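Local structure of Serine/threonine-protein kinase Tel1 (Chaetomium thermophilum, 6SKY) at residues L1893-R1899 with R2722-M2726; V2099-L2105 with G2151-D2156; F2295-D2300 with L2376-Y2381. The protein is a serine/threonine protein kinase of the ATM subfamily that probably senses DNA damage and activates checkpoint signalling by phosphorylating proteins at serine or threonine followed by glutamine. One frame throughout, in Å; residues are numbered along the deposited sequence.

Overall arrangement
The three contacts join separate parts of a largely helical PIKK chain. Contact 1 (1893-1899 with 2722-2726) is the long-range one, joining the FAT region to the kinase domain across more than 800 residues. Contacts 2 and 3 are nested inside the loop it closes and follow one another along the chain: contact 2 joins the starts of two FAT helices with the loops before them, and contact 3 packs two FAT helices side by side. Contact 1 lies about 63 Å from contact 2 and about 59 Å from contact 3, centre to centre; the centres of contacts 2 and 3 are about 45 Å apart. All three lie away from the pocket holding the ATP analogue and magnesium, although contact 1 reaches the domain containing it.

Contact 1 of 3, residues L1893-R1899 with R2722-M2726; sequences LAAESTR and RYFFM
E1896 holds CG anti to its carbonyl carbon (chi1 -65°) and runs out extended, while R2722 sets CG between backbone N and carbonyl carbon (chi1 72°) and stretches straight to NE, which lets the two chains run past each other in opposite directions. This joins a helix of the FAT alpha-solenoid to a short helix in the kinase C-lobe. The carboxylate meets the edge of the R2722 guanidinium, its plane turned nearly perpendicular, in a salt bridge of OE2 to NE, 3.6 Å. The other oxygen, OE1, lies 3.5 Å from Y2723 OH. R1899 lays its guanidinium flat on that of R2722, planes 24° apart and centres separated by 4.2 Å; E1896, and D2806 in a second salt bridge to R2722, probably ease this like-charge stack. R2722 NH2 also bonds P2719 O and NH1 bonds Y2682 OH, so an arginine, long and with several N-H groups, suits the place. An alanine at E1896 has no carboxylate, and the stacked arginines would probably repel more strongly, with R2722 NE left without its acidic mate. Beside the charges the packing is apolar: L1893 CD2 rests on M2726 CE at 3.8 Å.

Contact 2 of 3, residues V2099-L2105 with G2151-D2156; sequences VRDQSEL and GLTSAD
The backbones of D2101 and G2151 approach to 6.4 Å between their CA atoms, where two loops meet as each leads into a helix. The main apolar piece is L2152, which sends its two methyls to separate targets on the facing segment. CD1 meets V2099 CG2 at 4.0 Å, the two side chains crossing at about a right angle. CD2 comes within 3.6 Å of the backbone oxygen D2101 O and also touches L2105 CD2 at 4.2 Å. A forked aliphatic side chain suits this place, because one residue reaches both the loop and the first turn of the facing helix.

The polar half pairs Q2102 with D2156. The glutamine chain bends at its second torsion (chi2 -85°), which brings the amide over to the aspartate, and NE2 donates to D2156 OD2 in a hydrogen bond modelled too short for its length to be trusted. The amide and carboxylate planes stand 80° apart. T2153, at the N-cap of the second helix, adds a weak bond from OG1 to the same OD2, 3.3 Å. D2156 lies in the first turn of that helix, where a negative charge is probably favoured by the helix dipole. Within the first segment, R2100 of the loop forms a salt bridge to E2104 in the helix, and E2104 is also paired with R1599.

In the alpha-solenoid of the FAT domain, the contact joins the starts of helices 2102-2119 and 2154-2174, while W2141 of the intervening helix 2124-2143 packs on V2099, L2105 and L2152 together.

Contact 3 of 3, residues F2295-D2300 with L2376-Y2381; sequences FAVFCD and LCIENY
Y2381 spreads its ring so that one face receives the methyl of A2296, a CH-pi contact with CB 3.9 Å from the ring centroid. D2300 comes to the edge of the same ring, its carboxylate turned 87° to it, and OD2 takes a weak hydrogen bond from Y2381 OH at 3.3 Å; its stronger partner is R2397, by a salt bridge. Small residues fill the centre, which suits helix axes only 8.0 Å apart: A2296 and C2377 bring their CA atoms to 4.6 Å, and A2296 CB also rests on N2380 CB. The two cysteines meet through CB and send their sulfurs different ways. C2377 SG stands anti to its backbone N (chi1 -170°), which directs it to D2300 CB at 3.5 Å, whereas C2299 SG turns to L2376 CB, 3.6 Å off. At the other end, the F2295 ring meets L2376 CD1 through CZ at 4.1 Å and lies obliquely against the N2380 amide, whose ND2 is weakly hydrogen-bonded to L2376 O one turn back.

The near-antiparallel pair (154°) packs helix 2286-2303 on the long helix 2348-2387 within the FAT solenoid; helix 2264-2279 lies against F2295 and F2298, and helices 2394-2404 and 2409-2418 against I2378.

Contact 1 of 3, residues L1893-R1899 with R2722-M2726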
ATOM      1  N   LEU A1893       5.289 -31.201 -26.479  1.00 31.70           N
ATOM      2  CA  LEU A1893       5.025 -32.167 -27.543  1.00 31.70           C
ATOM      3  C   LEU A1893       3.827 -33.051 -27.209  1.00 31.70           C
ATOM      4  O   LEU A1893       3.014 -33.369 -28.083  1.00 31.70           O
ATOM      5  CB  LEU A1893       6.264 -33.014 -27.803  1.00 31.70           C
ATOM      6  CG  LEU A1893       7.494 -32.245 -28.266  1.00 31.70           C
ATOM      7  CD1 LEU A1893       8.644 -33.178 -28.462  1.00 31.70           C
ATOM      8  CD2 LEU A1893       7.196 -31.532 -29.537  1.00 31.70           C
ATOM      9  N   ALA A1894       3.684 -33.439 -25.944  1.00 35.85           N
ATOM     10  CA  ALA A1894       2.525 -34.224 -25.538  1.00 35.85           C
ATOM     11  C   ALA A1894       1.231 -33.441 -25.720  1.00 35.85           C
ATOM     12  O   ALA A1894       0.242 -33.962 -26.253  1.00 35.85           O
ATOM     13  CB  ALA A1894       2.679 -34.659 -24.086  1.00 35.85           C
ATOM     14  N   ALA A1895       1.212 -32.191 -25.257  1.00 41.99           N
ATOM     15  CA  ALA A1895       0.025 -31.359 -25.419  1.00 41.99           C
ATOM     16  C   ALA A1895      -0.346 -31.210 -26.886  1.00 41.99           C
ATOM     17  O   ALA A1895      -1.529 -31.202 -27.232  1.00 41.99           O
ATOM     18  CB  ALA A1895       0.249 -29.991 -24.783  1.00 41.99           C
ATOM     19  N   GLU A1896       0.648 -31.080 -27.763  1.00 44.97           N
ATOM     20  CA  GLU A1896       0.346 -31.054 -29.191  1.00 44.97           C
ATOM     21  C   GLU A1896      -0.270 -32.366 -29.641  1.00 44.97           C
ATOM     22  O   GLU A1896      -1.173 -32.382 -30.482  1.00 44.97           O
ATOM     23  CB  GLU A1896       1.605 -30.769 -30.004  1.00 44.97           C
ATOM     24  CG  GLU A1896       2.204 -29.402 -29.784  1.00 44.97           C
ATOM     25  CD  GLU A1896       3.533 -29.256 -30.482  1.00 44.97           C
ATOM     26  OE1 GLU A1896       3.732 -29.930 -31.512  1.00 44.97           O
ATOM     27  OE2 GLU A1896       4.380 -28.481 -29.996  1.00 44.97           O
ATOM     28  N   SER A1897       0.217 -33.482 -29.101  1.00 52.08           N
ATOM     29  CA  SER A1897      -0.343 -34.776 -29.477  1.00 52.08           C
ATOM     30  C   SER A1897      -1.801 -34.907 -29.052  1.00 52.08           C
ATOM     31  O   SER A1897      -2.576 -35.600 -29.718  1.00 52.08           O
ATOM     32  CB  SER A1897       0.489 -35.908 -28.876  1.00 52.08           C
ATOM     33  OG  SER A1897       0.348 -35.954 -27.468  1.00 52.08           O
ATOM     34  N   THR A1898      -2.197 -34.259 -27.954  1.00 55.40           N
ATOM     35  CA  THR A1898      -3.602 -34.320 -27.548  1.00 55.40           C
ATOM     36  C   THR A1898      -4.492 -33.576 -28.538  1.00 55.40           C
ATOM     37  O   THR A1898      -5.444 -34.143 -29.081  1.00 55.40           O
ATOM     38  CB  THR A1898      -3.800 -33.751 -26.139  1.00 55.40           C
ATOM     39  OG1 THR A1898      -3.662 -32.327 -26.167  1.00 55.40           O
ATOM     40  CG2 THR A1898      -2.807 -34.353 -25.160  1.00 55.40           C
ATOM     41  N   ARG A1899      -4.210 -32.297 -28.767  1.00 54.62           N
ATOM     42  CA  ARG A1899      -4.956 -31.507 -29.741  1.00 54.62           C
ATOM     43  C   ARG A1899      -4.765 -32.066 -31.145  1.00 54.62           C
ATOM     44  O   ARG A1899      -5.566 -32.869 -31.620  1.00 54.62           O
ATOM     45  CB  ARG A1899      -4.520 -30.043 -29.698  1.00 54.62           C
ATOM     46  CG  ARG A1899      -4.100 -29.484 -31.052  1.00 54.62           C
ATOM     47  CD  ARG A1899      -3.517 -28.086 -30.946  1.00 54.62           C
ATOM     48  NE  ARG A1899      -2.276 -28.069 -30.181  1.00 54.62           N
ATOM     49  CZ  ARG A1899      -1.514 -26.994 -30.007  1.00 54.62           C
ATOM     50  NH1 ARG A1899      -1.857 -25.834 -30.547  1.00 54.62           N
ATOM     51  NH2 ARG A1899      -0.404 -27.082 -29.291  1.00 54.62           N
ATOM     52  N   ARG A2722       4.624 -21.967 -32.966  1.00 30.83           N
ATOM     53  CA  ARG A2722       5.392 -22.745 -32.008  1.00 30.83           C
ATOM     54  C   ARG A2722       6.490 -23.554 -32.669  1.00 30.83           C
ATOM     55  O   ARG A2722       7.412 -23.998 -31.985  1.00 30.83           O
ATOM     56  CB  ARG A2722       4.475 -23.673 -31.236  1.00 30.83           C
ATOM     57  CG  ARG A2722       3.973 -24.816 -32.036  1.00 30.83           C
ATOM     58  CD  ARG A2722       2.862 -25.499 -31.314  1.00 30.83           C
ATOM     59  NE  ARG A2722       2.237 -26.526 -32.128  1.00 30.83           N
ATOM     60  CZ  ARG A2722       1.289 -26.289 -33.019  1.00 30.83           C
ATOM     61  NH1 ARG A2722       0.773 -27.282 -33.715  1.00 30.83           N
ATOM     62  NH2 ARG A2722       0.868 -25.058 -33.224  1.00 30.83           N
ATOM     63  N   TYR A2723       6.421 -23.752 -33.977  1.00 28.51           N
ATOM     64  CA  TYR A2723       7.466 -24.474 -34.671  1.00 28.51           C
ATOM     65  C   TYR A2723       8.666 -23.612 -34.996  1.00 28.51           C
ATOM     66  O   TYR A2723       9.746 -24.160 -35.199  1.00 28.51           O
ATOM     67  CB  TYR A2723       6.920 -25.081 -35.948  1.00 28.51           C
ATOM     68  CG  TYR A2723       5.967 -26.203 -35.686  1.00 28.51           C
ATOM     69  CD1 TYR A2723       4.617 -26.050 -35.894  1.00 28.51           C
ATOM     70  CD2 TYR A2723       6.419 -27.413 -35.212  1.00 28.51           C
ATOM     71  CE1 TYR A2723       3.751 -27.067 -35.653  1.00 28.51           C
ATOM     72  CE2 TYR A2723       5.559 -28.435 -34.967  1.00 28.51           C
ATOM     73  CZ  TYR A2723       4.227 -28.259 -35.187  1.00 28.51           C
ATOM     74  OH  TYR A2723       3.359 -29.289 -34.939  1.00 28.51           O
ATOM     75  N   PHE A2724       8.519 -22.287 -35.039  1.00 37.14           N
ATOM     76  CA  PHE A2724       9.676 -21.448 -35.317  1.00 37.14           C
ATOM     77  C   PHE A2724      10.819 -21.784 -34.382  1.00 37.14           C
ATOM     78  O   PHE A2724      11.984 -21.781 -34.780  1.00 37.14           O
ATOM     79  CB  PHE A2724       9.313 -19.969 -35.192  1.00 37.14           C
ATOM     80  CG  PHE A2724      10.473 -19.040 -35.406  1.00 37.14           C
ATOM     81  CD1 PHE A2724      10.825 -18.638 -36.669  1.00 37.14           C
ATOM     82  CD2 PHE A2724      11.212 -18.577 -34.342  1.00 37.14           C
ATOM     83  CE1 PHE A2724      11.876 -17.810 -36.863  1.00 37.14           C
ATOM     84  CE2 PHE A2724      12.269 -17.751 -34.537  1.00 37.14           C
ATOM     85  CZ  PHE A2724      12.600 -17.365 -35.795  1.00 37.14           C
ATOM     86  N   PHE A2725      10.501 -22.100 -33.139  1.00 37.14           N
ATOM     87  CA  PHE A2725      11.511 -22.390 -32.144  1.00 37.14           C
ATOM     88  C   PHE A2725      11.942 -23.836 -32.166  1.00 37.14           C
ATOM     89  O   PHE A2725      13.074 -24.137 -31.795  1.00 37.14           O
ATOM     90  CB  PHE A2725      10.993 -22.012 -30.759  1.00 37.14           C
ATOM     91  CG  PHE A2725      10.626 -20.579 -30.646  1.00 37.14           C
ATOM     92  CD1 PHE A2725      11.589 -19.633 -30.412  1.00 37.14           C
ATOM     93  CD2 PHE A2725       9.330 -20.168 -30.827  1.00 37.14           C
ATOM     94  CE1 PHE A2725      11.265 -18.321 -30.342  1.00 37.14           C
ATOM     95  CE2 PHE A2725       9.007 -18.853 -30.757  1.00 37.14           C
ATOM     96  CZ  PHE A2725       9.976 -17.933 -30.510  1.00 37.14           C
ATOM     97  N   MET A2726      11.081 -24.739 -32.611  1.00 32.96           N
ATOM     98  CA  MET A2726      11.457 -26.140 -32.653  1.00 32.96           C
ATOM     99  C   MET A2726      12.313 -26.477 -33.854  1.00 32.96           C
ATOM    100  O   MET A2726      12.911 -27.553 -33.883  1.00 32.96           O
ATOM    101  CB  MET A2726      10.212 -27.017 -32.647  1.00 32.96           C
ATOM    102  CG  MET A2726       9.601 -27.184 -31.291  1.00 32.96           C
ATOM    103  SD  MET A2726       7.978 -27.935 -31.369  1.00 32.96           S
ATOM    104  CE  MET A2726       7.465 -27.778 -29.666  1.00 32.96           C
TER

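Contact 2 of 3, residues V2099-L2105 with G2151-D2156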
ATOM      1  N   VAL A2099      45.009 -10.089   5.318  1.00 48.18           N
ATOM      2  CA  VAL A2099      45.501  -8.727   5.170  1.00 48.18           C
ATOM      3  C   VAL A2099      46.667  -8.517   6.121  1.00 48.18           C
ATOM      4  O   VAL A2099      46.685  -9.022   7.246  1.00 48.18           O
ATOM      5  CB  VAL A2099      44.387  -7.692   5.409  1.00 48.18           C
ATOM      6  CG1 VAL A2099      43.343  -7.792   4.334  1.00 48.18           C
ATOM      7  CG2 VAL A2099      43.770  -7.895   6.750  1.00 48.18           C
ATOM      8  N   ARG A2100      47.663  -7.769   5.656  1.00 62.45           N
ATOM      9  CA  ARG A2100      48.872  -7.534   6.421  1.00 62.45           C
ATOM     10  C   ARG A2100      49.098  -6.080   6.797  1.00 62.45           C
ATOM     11  O   ARG A2100      49.841  -5.824   7.747  1.00 62.45           O
ATOM     12  CB  ARG A2100      50.097  -8.043   5.646  1.00 62.45           C
ATOM     13  CG  ARG A2100      50.193  -9.553   5.598  1.00 62.45           C
ATOM     14  CD  ARG A2100      51.004 -10.051   4.413  1.00 62.45           C
ATOM     15  NE  ARG A2100      50.316  -9.838   3.144  1.00 62.45           N
ATOM     16  CZ  ARG A2100      50.626 -10.456   2.008  1.00 62.45           C
ATOM     17  NH1 ARG A2100      49.946 -10.196   0.901  1.00 62.45           N
ATOM     18  NH2 ARG A2100      51.612 -11.339   1.978  1.00 62.45           N
ATOM     19  N   ASP A2101      48.488  -5.127   6.100  1.00 65.58           N
ATOM     20  CA  ASP A2101      48.688  -3.724   6.426  1.00 65.58           C
ATOM     21  C   ASP A2101      47.435  -2.941   6.057  1.00 65.58           C
ATOM     22  O   ASP A2101      46.369  -3.514   5.823  1.00 65.58           O
ATOM     23  CB  ASP A2101      49.937  -3.181   5.728  1.00 65.58           C
ATOM     24  CG  ASP A2101      51.019  -2.792   6.711  1.00 65.58           C
ATOM     25  OD1 ASP A2101      50.757  -2.871   7.930  1.00 65.58           O
ATOM     26  OD2 ASP A2101      52.127  -2.415   6.274  1.00 65.58           O
ATOM     27  N   GLN A2102      47.571  -1.617   6.012  1.00 60.15           N
ATOM     28  CA  GLN A2102      46.440  -0.737   5.754  1.00 60.15           C
ATOM     29  C   GLN A2102      46.095  -0.672   4.276  1.00 60.15           C
ATOM     30  O   GLN A2102      44.913  -0.614   3.912  1.00 60.15           O
ATOM     31  CB  GLN A2102      46.750   0.661   6.275  1.00 60.15           C
ATOM     32  CG  GLN A2102      47.038   0.716   7.748  1.00 60.15           C
ATOM     33  CD  GLN A2102      45.779   0.820   8.560  1.00 60.15           C
ATOM     34  OE1 GLN A2102      44.707   1.085   8.021  1.00 60.15           O
ATOM     35  NE2 GLN A2102      45.894   0.611   9.865  1.00 60.15           N
ATOM     36  N   SER A2103      47.108  -0.656   3.411  1.00 60.06           N
ATOM     37  CA  SER A2103      46.850  -0.599   1.979  1.00 60.06           C
ATOM     38  C   SER A2103      46.051  -1.807   1.518  1.00 60.06           C
ATOM     39  O   SER A2103      45.165  -1.689   0.662  1.00 60.06           O
ATOM     40  CB  SER A2103      48.169  -0.506   1.221  1.00 60.06           C
ATOM     41  OG  SER A2103      49.078  -1.487   1.678  1.00 60.06           O
ATOM     42  N   GLU A2104      46.327  -2.973   2.096  1.00 59.21           N
ATOM     43  CA  GLU A2104      45.569  -4.163   1.736  1.00 59.21           C
ATOM     44  C   GLU A2104      44.134  -4.076   2.228  1.00 59.21           C
ATOM     45  O   GLU A2104      43.214  -4.558   1.555  1.00 59.21           O
ATOM     46  CB  GLU A2104      46.264  -5.394   2.297  1.00 59.21           C
ATOM     47  CG  GLU A2104      47.766  -5.283   2.243  1.00 59.21           C
ATOM     48  CD  GLU A2104      48.432  -6.606   1.987  1.00 59.21           C
ATOM     49  OE1 GLU A2104      47.717  -7.625   1.919  1.00 59.21           O
ATOM     50  OE2 GLU A2104      49.672  -6.628   1.847  1.00 59.21           O
ATOM     51  N   LEU A2105      43.920  -3.442   3.378  1.00 47.46           N
ATOM     52  CA  LEU A2105      42.566  -3.238   3.870  1.00 47.46           C
ATOM     53  C   LEU A2105      41.775  -2.333   2.936  1.00 47.46           C
ATOM     54  O   LEU A2105      40.614  -2.619   2.605  1.00 47.46           O
ATOM     55  CB  LEU A2105      42.630  -2.650   5.273  1.00 47.46           C
ATOM     56  CG  LEU A2105      41.482  -2.934   6.220  1.00 47.46           C
ATOM     57  CD1 LEU A2105      41.151  -4.401   6.202  1.00 47.46           C
ATOM     58  CD2 LEU A2105      41.889  -2.495   7.598  1.00 47.46           C
ATOM     59  N   GLY A2151      50.047  -4.361  12.808  1.00 57.14           N
ATOM     60  CA  GLY A2151      49.755  -2.947  12.698  1.00 57.14           C
ATOM     61  C   GLY A2151      48.314  -2.599  12.397  1.00 57.14           C
ATOM     62  O   GLY A2151      48.041  -1.523  11.860  1.00 57.14           O
ATOM     63  N   LEU A2152      47.383  -3.481  12.737  1.00 52.81           N
ATOM     64  CA  LEU A2152      45.959  -3.254  12.510  1.00 52.81           C
ATOM     65  C   LEU A2152      45.282  -3.134  13.867  1.00 52.81           C
ATOM     66  O   LEU A2152      45.023  -4.139  14.531  1.00 52.81           O
ATOM     67  CB  LEU A2152      45.355  -4.377  11.681  1.00 52.81           C
ATOM     68  CG  LEU A2152      45.982  -4.584  10.308  1.00 52.81           C
ATOM     69  CD1 LEU A2152      45.546  -5.903   9.737  1.00 52.81           C
ATOM     70  CD2 LEU A2152      45.585  -3.466   9.385  1.00 52.81           C
ATOM     71  N   THR A2153      45.002  -1.903  14.279  1.00 45.40           N
ATOM     72  CA  THR A2153      44.374  -1.652  15.563  1.00 45.40           C
ATOM     73  C   THR A2153      42.885  -1.957  15.484  1.00 45.40           C
ATOM     74  O   THR A2153      42.347  -2.286  14.428  1.00 45.40           O
ATOM     75  CB  THR A2153      44.612  -0.211  15.994  1.00 45.40           C
ATOM     76  OG1 THR A2153      44.118   0.670  14.984  1.00 45.40           O
ATOM     77  CG2 THR A2153      46.085   0.041  16.177  1.00 45.40           C
ATOM     78  N   SER A2154      42.199  -1.846  16.616  1.00 41.79           N
ATOM     79  CA  SER A2154      40.772  -2.117  16.624  1.00 41.79           C
ATOM     80  C   SER A2154      39.962  -0.996  15.996  1.00 41.79           C
ATOM     81  O   SER A2154      38.853  -1.247  15.517  1.00 41.79           O
ATOM     82  CB  SER A2154      40.287  -2.360  18.048  1.00 41.79           C
ATOM     83  OG  SER A2154      38.944  -2.805  18.035  1.00 41.79           O
ATOM     84  N   ALA A2155      40.486   0.228  15.985  1.00 40.75           N
ATOM     85  CA  ALA A2155      39.799   1.317  15.307  1.00 40.75           C
ATOM     86  C   ALA A2155      39.729   1.070  13.807  1.00 40.75           C
ATOM     87  O   ALA A2155      38.709   1.354  13.176  1.00 40.75           O
ATOM     88  CB  ALA A2155      40.498   2.637  15.603  1.00 40.75           C
ATOM     89  N   ASP A2156      40.795   0.519  13.223  1.00 41.55           N
ATOM     90  CA  ASP A2156      40.787   0.198  11.799  1.00 41.55           C
ATOM     91  C   ASP A2156      39.755  -0.871  11.475  1.00 41.55           C
ATOM     92  O   ASP A2156      38.999  -0.749  10.504  1.00 41.55           O
ATOM     93  CB  ASP A2156      42.172  -0.265  11.366  1.00 41.55           C
ATOM     94  CG  ASP A2156      43.208   0.827  11.464  1.00 41.55           C
ATOM     95  OD1 ASP A2156      42.837   2.008  11.313  1.00 41.55           O
ATOM     96  OD2 ASP A2156      44.395   0.506  11.683  1.00 41.55           O
TER

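Contact 3 of 3, residues F2295-D2300 with L2376-Y2381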
ATOM      1  N   PHE A2295      18.530  22.094  -7.110  1.00 28.99           N
ATOM      2  CA  PHE A2295      18.037  23.460  -7.196  1.00 28.99           C
ATOM      3  C   PHE A2295      17.311  23.716  -8.510  1.00 28.99           C
ATOM      4  O   PHE A2295      16.289  24.410  -8.533  1.00 28.99           O
ATOM      5  CB  PHE A2295      19.192  24.431  -7.016  1.00 28.99           C
ATOM      6  CG  PHE A2295      18.772  25.775  -6.556  1.00 28.99           C
ATOM      7  CD1 PHE A2295      17.506  25.985  -6.077  1.00 28.99           C
ATOM      8  CD2 PHE A2295      19.632  26.833  -6.615  1.00 28.99           C
ATOM      9  CE1 PHE A2295      17.116  27.224  -5.660  1.00 28.99           C
ATOM     10  CE2 PHE A2295      19.244  28.069  -6.199  1.00 28.99           C
ATOM     11  CZ  PHE A2295      17.988  28.265  -5.723  1.00 28.99           C
ATOM     12  N   ALA A2296      17.814  23.167  -9.615  1.00 27.94           N
ATOM     13  CA  ALA A2296      17.158  23.368 -10.902  1.00 27.94           C
ATOM     14  C   ALA A2296      15.781  22.726 -10.935  1.00 27.94           C
ATOM     15  O   ALA A2296      14.825  23.326 -11.429  1.00 27.94           O
ATOM     16  CB  ALA A2296      18.024  22.811 -12.020  1.00 27.94           C
ATOM     17  N   VAL A2297      15.657  21.508 -10.417  1.00 29.20           N
ATOM     18  CA  VAL A2297      14.360  20.847 -10.394  1.00 29.20           C
ATOM     19  C   VAL A2297      13.392  21.585  -9.480  1.00 29.20           C
ATOM     20  O   VAL A2297      12.203  21.707  -9.792  1.00 29.20           O
ATOM     21  CB  VAL A2297      14.533  19.378  -9.986  1.00 29.20           C
ATOM     22  CG1 VAL A2297      13.203  18.746  -9.722  1.00 29.20           C
ATOM     23  CG2 VAL A2297      15.238  18.639 -11.082  1.00 29.20           C
ATOM     24  N   PHE A2298      13.879  22.114  -8.356  1.00 30.04           N
ATOM     25  CA  PHE A2298      13.028  22.932  -7.495  1.00 30.04           C
ATOM     26  C   PHE A2298      12.492  24.153  -8.231  1.00 30.04           C
ATOM     27  O   PHE A2298      11.284  24.406  -8.233  1.00 30.04           O
ATOM     28  CB  PHE A2298      13.800  23.354  -6.251  1.00 30.04           C
ATOM     29  CG  PHE A2298      13.062  24.315  -5.375  1.00 30.04           C
ATOM     30  CD1 PHE A2298      12.132  23.867  -4.466  1.00 30.04           C
ATOM     31  CD2 PHE A2298      13.310  25.669  -5.452  1.00 30.04           C
ATOM     32  CE1 PHE A2298      11.462  24.744  -3.670  1.00 30.04           C
ATOM     33  CE2 PHE A2298      12.637  26.546  -4.658  1.00 30.04           C
ATOM     34  CZ  PHE A2298      11.717  26.083  -3.767  1.00 30.04           C
ATOM     35  N   CYS A2299      13.376  24.935  -8.852  1.00 35.71           N
ATOM     36  CA  CYS A2299      12.924  26.140  -9.543  1.00 35.71           C
ATOM     37  C   CYS A2299      11.979  25.807 -10.689  1.00 35.71           C
ATOM     38  O   CYS A2299      10.996  26.520 -10.926  1.00 35.71           O
ATOM     39  CB  CYS A2299      14.119  26.932 -10.060  1.00 35.71           C
ATOM     40  SG  CYS A2299      15.102  27.714  -8.796  1.00 35.71           S
ATOM     41  N   ASP A2300      12.256  24.727 -11.416  1.00 39.23           N
ATOM     42  CA  ASP A2300      11.366  24.317 -12.493  1.00 39.23           C
ATOM     43  C   ASP A2300       9.985  23.986 -11.957  1.00 39.23           C
ATOM     44  O   ASP A2300       8.973  24.416 -12.512  1.00 39.23           O
ATOM     45  CB  ASP A2300      11.956  23.116 -13.220  1.00 39.23           C
ATOM     46  CG  ASP A2300      11.360  22.915 -14.581  1.00 39.23           C
ATOM     47  OD1 ASP A2300      10.518  23.733 -14.989  1.00 39.23           O
ATOM     48  OD2 ASP A2300      11.737  21.937 -15.251  1.00 39.23           O
ATOM     49  N   LEU A2376      17.274  31.113 -12.526  1.00 32.54           N
ATOM     50  CA  LEU A2376      17.915  30.101 -11.696  1.00 32.54           C
ATOM     51  C   LEU A2376      17.759  28.712 -12.293  1.00 32.54           C
ATOM     52  O   LEU A2376      18.687  27.901 -12.240  1.00 32.54           O
ATOM     53  CB  LEU A2376      17.341  30.137 -10.288  1.00 32.54           C
ATOM     54  CG  LEU A2376      17.628  31.397  -9.490  1.00 32.54           C
ATOM     55  CD1 LEU A2376      16.918  31.325  -8.172  1.00 32.54           C
ATOM     56  CD2 LEU A2376      19.106  31.531  -9.287  1.00 32.54           C
ATOM     57  N   CYS A2377      16.602  28.427 -12.885  1.00 32.42           N
ATOM     58  CA  CYS A2377      16.370  27.115 -13.475  1.00 32.42           C
ATOM     59  C   CYS A2377      17.334  26.853 -14.622  1.00 32.42           C
ATOM     60  O   CYS A2377      17.991  25.808 -14.669  1.00 32.42           O
ATOM     61  CB  CYS A2377      14.923  27.022 -13.950  1.00 32.42           C
ATOM     62  SG  CYS A2377      14.383  25.396 -14.447  1.00 32.42           S
ATOM     63  N   ILE A2378      17.437  27.795 -15.557  1.00 30.84           N
ATOM     64  CA  ILE A2378      18.304  27.571 -16.709  1.00 30.84           C
ATOM     65  C   ILE A2378      19.761  27.491 -16.277  1.00 30.84           C
ATOM     66  O   ILE A2378      20.507  26.600 -16.712  1.00 30.84           O
ATOM     67  CB  ILE A2378      18.081  28.664 -17.767  1.00 30.84           C
ATOM     68  CG1 ILE A2378      16.834  28.352 -18.578  1.00 30.84           C
ATOM     69  CG2 ILE A2378      19.260  28.762 -18.686  1.00 30.84           C
ATOM     70  CD1 ILE A2378      16.545  29.357 -19.625  1.00 30.84           C
ATOM     71  N   GLU A2379      20.187  28.401 -15.403  1.00 31.17           N
ATOM     72  CA  GLU A2379      21.578  28.412 -14.976  1.00 31.17           C
ATOM     73  C   GLU A2379      21.959  27.122 -14.273  1.00 31.17           C
ATOM     74  O   GLU A2379      23.031  26.568 -14.527  1.00 31.17           O
ATOM     75  CB  GLU A2379      21.825  29.606 -14.070  1.00 31.17           C
ATOM     76  CG  GLU A2379      23.105  29.529 -13.302  1.00 31.17           C
ATOM     77  CD  GLU A2379      23.275  30.705 -12.379  1.00 31.17           C
ATOM     78  OE1 GLU A2379      22.456  31.641 -12.453  1.00 31.17           O
ATOM     79  OE2 GLU A2379      24.225  30.697 -11.575  1.00 31.17           O
ATOM     80  N   ASN A2380      21.096  26.614 -13.395  1.00 28.21           N
ATOM     81  CA  ASN A2380      21.455  25.411 -12.663  1.00 28.21           C
ATOM     82  C   ASN A2380      21.335  24.154 -13.508  1.00 28.21           C
ATOM     83  O   ASN A2380      22.077  23.206 -13.273  1.00 28.21           O
ATOM     84  CB  ASN A2380      20.608  25.286 -11.407  1.00 28.21           C
ATOM     85  CG  ASN A2380      20.967  26.304 -10.368  1.00 28.21           C
ATOM     86  OD1 ASN A2380      22.097  26.370  -9.913  1.00 28.21           O
ATOM     87  ND2 ASN A2380      20.007  27.113  -9.992  1.00 28.21           N
ATOM     88  N   TYR A2381      20.447  24.116 -14.502  1.00 27.04           N
ATOM     89  CA  TYR A2381      20.480  23.000 -15.446  1.00 27.04           C
ATOM     90  C   TYR A2381      21.806  22.960 -16.185  1.00 27.04           C
ATOM     91  O   TYR A2381      22.427  21.899 -16.322  1.00 27.04           O
ATOM     92  CB  TYR A2381      19.330  23.102 -16.440  1.00 27.04           C
ATOM     93  CG  TYR A2381      18.084  22.404 -15.994  1.00 27.04           C
ATOM     94  CD1 TYR A2381      18.143  21.169 -15.402  1.00 27.04           C
ATOM     95  CD2 TYR A2381      16.847  22.990 -16.149  1.00 27.04           C
ATOM     96  CE1 TYR A2381      17.016  20.538 -14.988  1.00 27.04           C
ATOM     97  CE2 TYR A2381      15.717  22.364 -15.735  1.00 27.04           C
ATOM     98  CZ  TYR A2381      15.806  21.137 -15.156  1.00 27.04           C
ATOM     99  OH  TYR A2381      14.672  20.499 -14.736  1.00 27.04           O
TER